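Local atomic coordinates of D-methionine-binding lipoprotein MetQ (Escherichia coli, PDB entry 4YAH), a protein that binds methionine as the substrate-binding lipoprotein of an ATP-driven permease that transports D-methionine. Residues A[125-130]-A[173-178]; A[115-120]-A[211-216]; A[31-36]-A[80-85]. All coordinates share one frame; numbering follows the deposited sequence.

Contact 1: A[125-130]-A[173-178]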
loop_
_atom_site.group_PDB
_atom_site.type_symbol
_atom_site.label_atom_id
_atom_site.label_comp_id
_atom_site.label_asym_id
_atom_site.label_seq_id
_atom_site.Cartn_x
_atom_site.Cartn_y
_atom_site.Cartn_z
ATOM N N ASP A 125 3.437 0.346 26.097
ATOM C CA ASP A 125 3.750 0.637 27.508
ATOM C C ASP A 125 4.903 1.619 27.628
ATOM O O ASP A 125 5.027 2.325 28.632
ATOM C CB ASP A 125 4.135 -0.630 28.269
ATOM C CG ASP A 125 2.959 -1.546 28.533
ATOM O OD1 ASP A 125 1.801 -1.123 28.332
ATOM O OD2 ASP A 125 3.207 -2.698 28.953
ATOM N N GLU A 126 5.778 1.620 26.620
ATOM C CA GLU A 126 6.985 2.445 26.635
ATOM C C GLU A 126 6.836 3.780 25.917
ATOM O O GLU A 126 7.784 4.562 25.859
ATOM C CB GLU A 126 8.151 1.718 25.976
ATOM C CG GLU A 126 8.523 0.357 26.506
ATOM C CD GLU A 126 9.501 -0.337 25.547
ATOM O OE1 GLU A 126 10.631 0.169 25.361
ATOM O OE2 GLU A 126 9.140 -1.367 24.946
ATOM N N LEU A 127 5.675 4.034 25.331
ATOM C CA LEU A 127 5.496 5.246 24.544
ATOM C C LEU A 127 5.376 6.473 25.452
ATOM O O LEU A 127 4.381 6.652 26.154
ATOM C CB LEU A 127 4.269 5.113 23.638
ATOM C CG LEU A 127 4.047 6.209 22.602
ATOM C CD1 LEU A 127 5.205 6.257 21.596
ATOM C CD2 LEU A 127 2.745 5.974 21.882
ATOM N N GLN A 128 6.391 7.326 25.414
ATOM C CA GLN A 128 6.409 8.524 26.238
ATOM C C GLN A 128 5.464 9.596 25.749
ATOM O O GLN A 128 5.202 9.740 24.538
ATOM C CB GLN A 128 7.815 9.114 26.294
ATOM C CG GLN A 128 8.861 8.156 26.744
ATOM C CD GLN A 128 10.175 8.852 26.911
ATOM O OE1 GLN A 128 10.306 9.743 27.748
ATOM N NE2 GLN A 128 11.146 8.480 26.103
ATOM N N ASP A 129 4.963 10.367 26.704
ATOM C CA ASP A 129 4.204 11.562 26.396
ATOM C C ASP A 129 5.017 12.453 25.472
ATOM O O ASP A 129 6.242 12.572 25.620
ATOM C CB ASP A 129 3.861 12.344 27.666
ATOM C CG ASP A 129 2.690 11.779 28.424
ATOM O OD1 ASP A 129 2.162 10.690 28.074
ATOM O OD2 ASP A 129 2.310 12.449 29.419
ATOM N N GLY A 130 4.332 13.084 24.522
ATOM C CA GLY A 130 4.976 14.023 23.620
ATOM C C GLY A 130 5.708 13.366 22.468
ATOM O O GLY A 130 6.363 14.051 21.682
ATOM N N ASN A 173 -6.277 12.610 23.054
ATOM C CA ASN A 173 -4.872 12.326 22.808
ATOM C C ASN A 173 -4.158 12.481 24.143
ATOM O O ASN A 173 -3.410 13.433 24.359
ATOM C CB ASN A 173 -4.331 13.270 21.742
ATOM C CG ASN A 173 -2.856 13.042 21.428
ATOM O OD1 ASN A 173 -2.261 12.021 21.793
ATOM N ND2 ASN A 173 -2.261 14.007 20.735
ATOM N N PRO A 174 -4.404 11.536 25.053
ATOM C CA PRO A 174 -3.932 11.708 26.440
ATOM C C PRO A 174 -2.413 11.725 26.618
ATOM O O PRO A 174 -1.929 12.335 27.571
ATOM C CB PRO A 174 -4.555 10.512 27.170
ATOM C CG PRO A 174 -4.944 9.545 26.122
ATOM C CD PRO A 174 -5.256 10.344 24.902
ATOM N N LYS A 175 -1.670 11.073 25.731
ATOM C CA LYS A 175 -0.214 11.114 25.781
ATOM C C LYS A 175 0.343 12.323 25.028
ATOM O O LYS A 175 1.562 12.491 24.957
ATOM C CB LYS A 175 0.400 9.840 25.209
ATOM C CG LYS A 175 0.013 8.571 25.919
ATOM C CD LYS A 175 0.700 7.353 25.300
ATOM C CE LYS A 175 0.237 6.053 25.928
ATOM N NZ LYS A 175 0.810 5.846 27.297
ATOM N N ASN A 176 -0.538 13.168 24.492
ATOM C CA ASN A 176 -0.112 14.362 23.758
ATOM C C ASN A 176 0.895 14.005 22.679
ATOM O O ASN A 176 1.932 14.652 22.534
ATOM C CB ASN A 176 0.495 15.400 24.698
ATOM C CG ASN A 176 -0.479 15.847 25.767
ATOM O OD1 ASN A 176 -1.604 16.242 25.466
ATOM N ND2 ASN A 176 -0.056 15.776 27.021
ATOM N N LEU A 177 0.579 12.958 21.932
ATOM C CA LEU A 177 1.401 12.537 20.821
ATOM C C LEU A 177 1.377 13.578 19.722
ATOM O O LEU A 177 0.383 14.270 19.537
ATOM C CB LEU A 177 0.906 11.202 20.279
ATOM C CG LEU A 177 0.787 10.082 21.305
ATOM C CD1 LEU A 177 0.114 8.885 20.663
ATOM C CD2 LEU A 177 2.166 9.720 21.830
ATOM N N LYS A 178 2.481 13.669 18.992
ATOM C CA LYS A 178 2.600 14.605 17.896
ATOM C C LYS A 178 2.612 13.784 16.618
ATOM O O LYS A 178 3.533 13.009 16.382
ATOM C CB LYS A 178 3.874 15.440 18.003
ATOM C CG LYS A 178 4.097 16.075 19.367
ATOM C CD LYS A 178 2.988 17.047 19.720
ATOM C CE LYS A 178 3.270 17.772 21.032
ATOM N NZ LYS A 178 4.434 18.698 20.910
HETATM O O HOH W 1 2.931 8.032 28.014
HETATM O O HOH W 2 -0.166 13.230 29.847
HETATM O O HOH W 3 2.204 15.578 28.007
#
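Gly130 N donates to Lys175 O at 2.9 Å, joining two loops whose touching parts, 127-130 and 174-178, run 72° apart, the second carrying a type I turn from Asn173 to Asn176. The same oxygen receives a CA-H...O contact from Asp129, and Gly130 CA makes another to Asn176 O. The side chains of Asp129 and Lys175 cross at about a right angle, Asp129 OD1 lying 3.5 Å from Lys175 CB. The Lys175 chain runs extended until a bend at chi4 (-74°); its CD passes Leu127 O, and NZ donates to a water that gives its own protons to Leu127 O and Asp129 OD1, so the opposite charges meet through solvent. An alanine here would keep the backbone bond but would probably leave this water without the ammonium donor and Asp129 without its nearby positive charge. Beneath the polar layer, Leu127 CD2 and Leu177 CD2 meet tip to tip at 3.8 Å. Asn173 braces the turn, taking Leu177 N on OD1 and giving ND2 to Leu177 O. Leu154 touches both Leu127 and Lys175, while backbone bonds from Lys178 to Ser131 and Val133 lead directly into the parallel neighbours, strands 132-136 and 178-182.

Contact 2: A[115-120]-A[211-216]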
loop_
_atom_site.group_PDB
_atom_site.type_symbol
_atom_site.label_atom_id
_atom_site.label_comp_id
_atom_site.label_asym_id
_atom_site.label_seq_id
_atom_site.Cartn_x
_atom_site.Cartn_y
_atom_site.Cartn_z
ATOM N N ALA A 115 0.964 -1.879 9.647
ATOM C CA ALA A 115 1.443 -2.023 11.022
ATOM C C ALA A 115 2.180 -0.785 11.508
ATOM O O ALA A 115 2.626 0.049 10.722
ATOM C CB ALA A 115 2.334 -3.235 11.131
ATOM N N GLY A 116 2.252 -0.669 12.830
ATOM C CA GLY A 116 3.080 0.324 13.495
ATOM C C GLY A 116 4.401 -0.313 13.896
ATOM O O GLY A 116 4.429 -1.457 14.355
ATOM N N TYR A 117 5.487 0.422 13.692
ATOM C CA TYR A 117 6.845 -0.066 13.920
ATOM C C TYR A 117 7.630 0.928 14.736
ATOM O O TYR A 117 7.308 2.109 14.750
ATOM C CB TYR A 117 7.600 -0.296 12.605
ATOM C CG TYR A 117 6.942 -1.229 11.618
ATOM C CD1 TYR A 117 7.224 -2.585 11.617
ATOM C CD2 TYR A 117 6.039 -0.750 10.668
ATOM C CE1 TYR A 117 6.629 -3.446 10.699
ATOM C CE2 TYR A 117 5.438 -1.595 9.747
ATOM C CZ TYR A 117 5.732 -2.940 9.764
ATOM O OH TYR A 117 5.153 -3.801 8.856
ATOM N N SER A 118 8.687 0.451 15.391
ATOM C CA SER A 118 9.567 1.337 16.126
ATOM C C SER A 118 10.962 0.749 16.265
ATOM O O SER A 118 11.110 -0.469 16.354
ATOM C CB SER A 118 9.009 1.611 17.514
ATOM O OG SER A 118 9.908 2.439 18.209
ATOM N N LYS A 119 11.974 1.611 16.272
ATOM C CA LYS A 119 13.332 1.188 16.626
ATOM C C LYS A 119 13.708 1.706 18.024
ATOM O O LYS A 119 14.849 1.538 18.472
ATOM C CB LYS A 119 14.326 1.652 15.554
ATOM C CG LYS A 119 14.106 0.936 14.229
ATOM C CD LYS A 119 15.053 1.396 13.115
ATOM C CE LYS A 119 16.434 0.828 13.306
ATOM N NZ LYS A 119 17.258 1.145 12.114
ATOM N N LYS A 120 12.744 2.301 18.725
ATOM C CA LYS A 120 12.974 2.850 20.075
ATOM C C LYS A 120 12.222 2.127 21.190
ATOM O O LYS A 120 12.705 2.100 22.329
ATOM C CB LYS A 120 12.614 4.329 20.113
ATOM C CG LYS A 120 13.529 5.143 19.194
ATOM C CD LYS A 120 13.191 6.612 19.195
ATOM C CE LYS A 120 14.104 7.389 18.283
ATOM N NZ LYS A 120 14.001 6.894 16.887
ATOM N N LEU A 211 11.277 -5.407 7.261
ATOM C CA LEU A 211 10.260 -5.465 8.304
ATOM C C LEU A 211 8.957 -6.022 7.751
ATOM O O LEU A 211 8.583 -5.734 6.613
ATOM C CB LEU A 211 10.006 -4.083 8.893
ATOM C CG LEU A 211 11.221 -3.365 9.469
ATOM C CD1 LEU A 211 10.818 -1.984 9.968
ATOM C CD2 LEU A 211 11.820 -4.177 10.578
ATOM N N THR A 212 8.281 -6.822 8.562
ATOM C CA THR A 212 6.930 -7.288 8.253
ATOM C C THR A 212 6.045 -7.155 9.475
ATOM O O THR A 212 6.531 -7.157 10.601
ATOM C CB THR A 212 6.879 -8.757 7.799
ATOM O OG1 THR A 212 7.288 -9.611 8.876
ATOM C CG2 THR A 212 7.747 -8.984 6.579
ATOM N N PRO A 213 4.724 -7.041 9.261
ATOM C CA PRO A 213 3.858 -6.881 10.422
ATOM C C PRO A 213 4.000 -8.005 11.440
ATOM O O PRO A 213 4.074 -7.717 12.640
ATOM C CB PRO A 213 2.450 -6.869 9.794
ATOM C CG PRO A 213 2.686 -6.221 8.474
ATOM C CD PRO A 213 3.995 -6.798 8.000
ATOM N N ALA A 214 4.047 -9.258 10.999
ATOM C CA ALA A 214 3.998 -10.356 11.968
ATOM C C ALA A 214 5.283 -10.430 12.779
ATOM O O ALA A 214 5.259 -10.837 13.934
ATOM C CB ALA A 214 3.753 -11.668 11.288
ATOM N N LYS A 215 6.397 -10.049 12.177
ATOM C CA LYS A 215 7.688 -10.201 12.842
ATOM C C LYS A 215 8.041 -8.976 13.656
ATOM O O LYS A 215 8.609 -9.092 14.736
ATOM C CB LYS A 215 8.794 -10.469 11.820
ATOM C CG LYS A 215 10.170 -10.670 12.437
ATOM C CD LYS A 215 10.197 -11.883 13.358
ATOM C CE LYS A 215 11.621 -12.244 13.772
ATOM N NZ LYS A 215 12.321 -11.105 14.431
ATOM N N ASP A 216 7.682 -7.802 13.155
ATOM C CA ASP A 216 8.208 -6.554 13.700
ATOM C C ASP A 216 7.143 -5.576 14.160
ATOM O O ASP A 216 7.440 -4.620 14.889
ATOM C CB ASP A 216 9.098 -5.906 12.651
ATOM C CG ASP A 216 10.155 -6.853 12.144
ATOM O OD1 ASP A 216 11.131 -7.097 12.898
ATOM O OD2 ASP A 216 10.004 -7.371 11.014
HETATM O O HOH W 4 9.055 -2.515 15.019
#
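The hydroxyl of Tyr117 presses against the proline nitrogen, OH to Pro213 N 3.3 Å, although that nitrogen has no hydrogen to share. This is packing, with no direct hydrogen bond joining the two segments. The Pro213 ring lies at the same oxygen, its CD also 3.3 Å from Tyr117 OH, and the two side chains cross obliquely. Tyr117 CG stands beside its own backbone N (chi1 -56°), which brings the ring edge against the start of helix 213-216. Along that edge come the carbonyl carbon of Thr212 and, 4.0 Å from Tyr117 CD1, the CB of Asp216. Leu211 runs past the tyrosine in the opposite direction: its CB lies 3.9 Å from Tyr117 CE1, and its CD1 approaches Tyr117 CD1. Two residues before the tyrosine, Ala115 CB meets Pro213 CB at 3.9 Å. A water links the backbones at the other end, accepting from Ser118 N and lying 2.7 Å from Asp216 O.

The helical side of the contact is held in shape by its own bonds. Asp216 turns OD2 back to Thr212 N, receiving it on the anti lone pair at 3.0 Å, while Thr212, the N-cap residue, accepts weakly from Lys215 N through OG1. Val220 of the next strand touches both Ala115 and Pro213, and Ala206 of helix 203-206 packs on Tyr117. Ser118 OG accepts from Lys120 N in an ST turn just beyond the strand. The Pro213 side chain lies about 9 Å from bound methionine, outside the first shell. An N-capped short helix thus packs against strand 115-117 of the five-stranded mixed sheet, in one lobe of a two-lobed periplasmic-binding-protein fold.

Contact 3: A[31-36]-A[80-85]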
loop_
_atom_site.group_PDB
_atom_site.type_symbol
_atom_site.label_atom_id
_atom_site.label_comp_id
_atom_site.label_asym_id
_atom_site.label_seq_id
_atom_site.Cartn_x
_atom_site.Cartn_y
_atom_site.Cartn_z
ATOM N N ASN A 31 2.071 -7.743 -28.352
ATOM C CA ASN A 31 2.281 -8.790 -27.370
ATOM C C ASN A 31 3.075 -8.285 -26.180
ATOM O O ASN A 31 3.651 -9.074 -25.447
ATOM C CB ASN A 31 2.991 -9.978 -27.981
ATOM C CG ASN A 31 2.954 -11.180 -27.081
ATOM O OD1 ASN A 31 1.905 -11.525 -26.534
ATOM N ND2 ASN A 31 4.107 -11.788 -26.862
ATOM N N HIS A 32 3.086 -6.968 -26.008
ATOM C CA HIS A 32 3.883 -6.308 -24.975
ATOM C C HIS A 32 3.002 -5.424 -24.106
ATOM O O HIS A 32 2.145 -4.714 -24.622
ATOM C CB HIS A 32 4.972 -5.466 -25.630
ATOM C CG HIS A 32 5.903 -4.812 -24.668
ATOM N ND1 HIS A 32 7.004 -5.458 -24.144
ATOM C CD2 HIS A 32 5.926 -3.557 -24.161
ATOM C CE1 HIS A 32 7.652 -4.636 -23.339
ATOM N NE2 HIS A 32 7.020 -3.474 -23.335
ATOM N N ILE A 33 3.201 -5.472 -22.781
ATOM C CA ILE A 33 2.495 -4.576 -21.880
ATOM C C ILE A 33 3.466 -4.064 -20.814
ATOM O O ILE A 33 4.282 -4.816 -20.317
ATOM C CB ILE A 33 1.269 -5.283 -21.223
ATOM C CG1 ILE A 33 0.472 -4.317 -20.353
ATOM C CG2 ILE A 33 1.698 -6.497 -20.423
ATOM C CD1 ILE A 33 -0.815 -4.924 -19.798
ATOM N N LYS A 34 3.386 -2.776 -20.514
ATOM C CA LYS A 34 4.207 -2.178 -19.455
ATOM C C LYS A 34 3.352 -2.010 -18.196
ATOM O O LYS A 34 2.280 -1.398 -18.256
ATOM C CB LYS A 34 4.765 -0.824 -19.892
ATOM C CG LYS A 34 5.784 -0.872 -21.046
ATOM C CD LYS A 34 6.423 0.480 -21.231
ATOM C CE LYS A 34 7.473 0.448 -22.332
ATOM N NZ LYS A 34 8.206 1.741 -22.446
ATOM N N VAL A 35 3.831 -2.537 -17.069
ATOM C CA VAL A 35 3.102 -2.446 -15.801
ATOM C C VAL A 35 3.954 -1.778 -14.742
ATOM O O VAL A 35 5.067 -2.219 -14.479
ATOM C CB VAL A 35 2.670 -3.819 -15.292
ATOM C CG1 VAL A 35 1.784 -3.675 -14.059
ATOM C CG2 VAL A 35 1.912 -4.593 -16.377
ATOM N N GLY A 36 3.422 -0.713 -14.144
ATOM C CA GLY A 36 4.120 -0.014 -13.078
ATOM C C GLY A 36 3.925 -0.664 -11.724
ATOM O O GLY A 36 2.799 -0.964 -11.326
ATOM N N ASP A 80 2.389 6.310 -20.597
ATOM C CA ASP A 80 3.767 5.810 -20.504
ATOM C C ASP A 80 3.822 4.354 -20.078
ATOM O O ASP A 80 4.799 3.657 -20.344
ATOM C CB ASP A 80 4.582 6.652 -19.524
ATOM C CG ASP A 80 4.859 8.055 -20.041
ATOM O OD1 ASP A 80 4.806 8.262 -21.268
ATOM O OD2 ASP A 80 5.131 8.953 -19.221
ATOM N N ILE A 81 2.776 3.915 -19.380
ATOM C CA ILE A 81 2.601 2.510 -19.039
ATOM C C ILE A 81 1.138 2.139 -19.293
ATOM O O ILE A 81 0.277 3.012 -19.401
ATOM C CB ILE A 81 2.998 2.218 -17.575
ATOM C CG1 ILE A 81 2.188 3.088 -16.611
ATOM C CG2 ILE A 81 4.491 2.450 -17.384
ATOM C CD1 ILE A 81 2.480 2.819 -15.128
ATOM N N ASP A 82 0.869 0.845 -19.402
ATOM C CA ASP A 82 -0.464 0.332 -19.712
ATOM C C ASP A 82 -1.342 0.091 -18.482
ATOM O O ASP A 82 -2.580 0.158 -18.550
ATOM C CB ASP A 82 -0.335 -0.986 -20.465
ATOM C CG ASP A 82 0.364 -0.830 -21.827
ATOM O OD1 ASP A 82 1.567 -1.171 -21.944
ATOM O OD2 ASP A 82 -0.298 -0.369 -22.783
ATOM N N ALA A 83 -0.690 -0.228 -17.368
ATOM C CA ALA A 83 -1.380 -0.598 -16.143
ATOM C C ALA A 83 -0.445 -0.321 -14.995
ATOM O O ALA A 83 0.760 -0.182 -15.205
ATOM C CB ALA A 83 -1.768 -2.060 -16.145
ATOM N N ASN A 84 -0.978 -0.246 -13.779
ATOM C CA ASN A 84 -0.096 -0.345 -12.630
ATOM C C ASN A 84 -0.732 -1.204 -11.562
ATOM O O ASN A 84 -1.912 -1.557 -11.628
ATOM C CB ASN A 84 0.301 1.044 -12.085
ATOM C CG ASN A 84 -0.867 1.906 -11.687
ATOM O OD1 ASN A 84 -1.815 1.460 -11.021
ATOM N ND2 ASN A 84 -0.778 3.191 -12.042
ATOM N N ALA A 85 0.090 -1.589 -10.595
ATOM C CA ALA A 85 -0.337 -2.521 -9.584
ATOM C C ALA A 85 0.264 -2.135 -8.253
ATOM O O ALA A 85 1.304 -2.673 -7.857
ATOM C CB ALA A 85 0.059 -3.939 -9.972
HETATM O O HOH W 5 6.235 3.952 -22.822
#
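Asp82 lies across Ile33 and Lys34. Its CB sits 3.4 Å from Ile33 CG1 and equally close to Lys34 O. The next atom, CG, still rests against Ile33 CG1, at 3.8 Å; with chi1 at -63°, CG turned from the carbonyl carbon, the carboxylate is swung to the Lys34 amide. The tip, OD1, takes Lys34 N on its anti lone pair in a 2.8 Å bond that is practically straight (179°). The carboxylate thus appears to stand in for the main-chain carbonyl that parallel pairing would offer Lys34 N. Lys34 O in turn receives Asp82 N and, weakly, Ala83 N. From here the two strands pair in parallel, Val35 with Ala83 and Gly36 with Asn84, as neighbours in the mixed sheet where strand 60-66 flanks 32-38 on its other edge, the 2-1-3 order of an alpha/beta binding-protein lobe. Gly36 N donates to Ala83 O at 2.9 Å, and Gly36 O accepts Ala85 N. Lacking a CB, Gly36 lets Ile81 CD1 come within 3.8 Å of its N. Val35 CG1 touches Ala83 CB and Ala85 CB at 4.4 Å each. At the rim, Lys34 NZ reaches Asp80 O through a water. The buried Asn84 turns its ND2 to Asn73 OD1.

From the N terminus, contact 3 comes first: it joins strand 32-38 to strand 83-88 and encloses strand 60-66 with helices 41-57 and 71-78 before either other contact opens. After helix 89-99 and strand 103-111, the latter still in the first sheet, the chain passes to the second, where 115-120 begins contact 2 and 125-130 begins contact 1. Contact 1 closes first, at 173-178, and so lies wholly within the longer loop that contact 2 completes at 211-216. Contact 1 joins the approaches to strands 132-136 and 178-182, whereas contact 2 sets a short helix on strand 115-117; they touch lightly through Glu126 and Lys120. Contact 3's centre is about 44 Å from that of contact 1.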